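Local coordinates for protein carboxylesterase (EST-2) (Archaeoglobus fulgidus, PDB 5FRD) that probably hydrolyses carboxylic esters as a thermophilic alpha/beta hydrolase, and carries a coenzyme A molecule bound in the vicinity of its active site, at residues A[107-112]-A[186-191]. Numbering follows the deposited sequence.
Sequences LALVLV and LKIGVP
L109 N donates a hydrogen bond to P191 O (3.0 Å), close to straight at 162°. The same oxygen lies 3.2 Å from A108 CB, a close approach for a methyl group: P191 O is gripped by one N-H across the contact and flanked closely by the methyl of the preceding residue. L109 then reaches along the loop: its CG, anti to the carbonyl carbon (chi1 -78°), sits 4.2 Å from V190 CG2, while CD1, in the conformer of I188 given here, lies 3.9 Å from I188 CG2. It crosses both branched side chains at about a right angle. Y99 of helix 90-101 touches L109 and V190, and I188 in that conformer, which closes this apolar cluster against a helix of the fold. Such a junction illustrates how the parallel core of an alpha/beta hydrolase gains its next strand. Chain that left strand 106-112 returns through a largely helical excursion, and the loop 186-191 delivers it to strand 192-197, the neighbour of 106-112; L109 also makes a backbone hydrogen bond with L193. Towards solvent lies the partly exposed L107, whose side chain starts away from the loop and comes no nearer to it than 6.5 Å. There the backbone carbonyl does the touching, with L107 O 3.6 Å from P191 CD and 3.9 Å from V190 CB.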
loop_
_atom_site.group_PDB
_atom_site.type_symbol
_atom_site.label_atom_id
_atom_site.label_comp_id
_atom_site.label_asym_id
_atom_site.label_seq_id
_atom_site.Cartn_x
_atom_site.Cartn_y
_atom_site.Cartn_z
ATOM N N LEU A 107 10.084 11.441 3.147
ATOM C CA LEU A 107 10.222 12.054 4.441
ATOM C C LEU A 107 10.111 11.005 5.547
ATOM O O LEU A 107 10.705 11.137 6.631
ATOM C CB LEU A 107 9.150 13.093 4.681
ATOM C CG LEU A 107 9.023 14.201 3.625
ATOM C CD1 LEU A 107 7.841 15.072 3.964
ATOM C CD2 LEU A 107 10.326 15.002 3.564
ATOM N N ALA A 108 9.348 9.952 5.264
ATOM C CA ALA A 108 9.094 8.873 6.230
ATOM C C ALA A 108 8.352 7.783 5.473
ATOM O O ALA A 108 7.879 8.005 4.366
ATOM C CB ALA A 108 8.240 9.355 7.386
ATOM N N LEU A 109 8.282 6.583 6.049
ATOM C CA LEU A 109 7.624 5.427 5.452
ATOM C C LEU A 109 6.544 4.930 6.387
ATOM O O LEU A 109 6.773 4.882 7.597
ATOM C CB LEU A 109 8.615 4.311 5.211
ATOM C CG LEU A 109 9.540 4.419 4.014
ATOM C CD1 LEU A 109 10.529 3.265 4.005
ATOM C CD2 LEU A 109 8.748 4.344 2.715
ATOM N N VAL A 110 5.399 4.545 5.850
ATOM C CA VAL A 110 4.333 3.914 6.609
ATOM C C VAL A 110 4.061 2.622 5.877
ATOM O O VAL A 110 3.600 2.614 4.744
ATOM C CB VAL A 110 3.122 4.795 6.756
ATOM C CG1 VAL A 110 2.048 4.049 7.558
ATOM C CG2 VAL A 110 3.466 6.128 7.378
ATOM N N LEU A 111 4.404 1.503 6.500
ATOM C CA LEU A 111 4.317 0.180 5.926
ATOM C C LEU A 111 3.109 -0.492 6.559
ATOM O O LEU A 111 3.098 -0.759 7.765
ATOM C CB LEU A 111 5.584 -0.610 6.211
ATOM C CG LEU A 111 6.846 0.020 5.631
ATOM C CD1 LEU A 111 8.053 -0.772 6.114
ATOM C CD2 LEU A 111 6.797 0.080 4.101
ATOM N N VAL A 112 2.089 -0.734 5.762
ATOM C CA VAL A 112 0.802 -1.216 6.223
ATOM C C VAL A 112 0.529 -2.580 5.605
ATOM O O VAL A 112 0.485 -2.717 4.382
ATOM C CB VAL A 112 -0.343 -0.260 5.808
ATOM C CG1 VAL A 112 -1.636 -0.720 6.454
ATOM C CG2 VAL A 112 -0.036 1.198 6.176
ATOM N N LEU A 186 20.561 -3.440 3.630
ATOM C CA LEU A 186 19.451 -2.549 3.415
ATOM C C LEU A 186 19.220 -1.789 4.695
ATOM O O LEU A 186 18.950 -2.367 5.769
ATOM C CB LEU A 186 18.214 -3.358 3.093
ATOM C CG LEU A 186 17.057 -2.630 2.464
ATOM C CD1 LEU A 186 16.134 -3.676 1.861
ATOM C CD2 LEU A 186 16.301 -1.704 3.413
ATOM N N LYS A 187 19.342 -0.472 4.609
ATOM C CA LYS A 187 19.174 0.368 5.783
ATOM C C LYS A 187 18.058 1.320 5.481
ATOM O O LYS A 187 18.096 1.959 4.434
ATOM C CB LYS A 187 20.438 1.171 6.052
ATOM C CG LYS A 187 21.620 0.293 6.376
ATOM C CD LYS A 187 22.808 1.115 6.854
ATOM C CE LYS A 187 24.112 0.344 6.707
ATOM N NZ LYS A 187 24.061 -1.023 7.298
ATOM N N ILE A 188 17.068 1.409 6.376
ATOM C CA ILE A 188 16.037 2.414 6.257
ATOM C C ILE A 188 16.385 3.492 7.268
ATOM O O ILE A 188 16.354 3.263 8.498
ATOM C CB ILE A 188 14.641 1.849 6.533
ATOM C CG1 ILE A 188 14.375 0.656 5.600
ATOM C CG2 ILE A 188 13.589 2.948 6.424
ATOM C CD1 ILE A 188 14.166 1.004 4.155
ATOM N N GLY A 189 16.722 4.674 6.756
ATOM C CA GLY A 189 17.189 5.779 7.590
ATOM C C GLY A 189 16.143 6.792 8.022
ATOM O O GLY A 189 16.407 7.660 8.852
ATOM N N VAL A 190 14.938 6.681 7.477
ATOM C CA VAL A 190 13.871 7.634 7.779
ATOM C C VAL A 190 12.945 7.080 8.852
ATOM O O VAL A 190 12.904 5.846 9.039
ATOM C CB VAL A 190 13.056 8.042 6.525
ATOM C CG1 VAL A 190 13.925 8.805 5.543
ATOM C CG2 VAL A 190 12.378 6.864 5.854
ATOM N N PRO A 191 12.189 7.950 9.519
ATOM C CA PRO A 191 11.200 7.459 10.466
ATOM C C PRO A 191 10.210 6.546 9.759
ATOM O O PRO A 191 9.800 6.820 8.625
ATOM C CB PRO A 191 10.522 8.720 10.983
ATOM C CG PRO A 191 11.538 9.802 10.742
ATOM C CD PRO A 191 12.208 9.428 9.482
#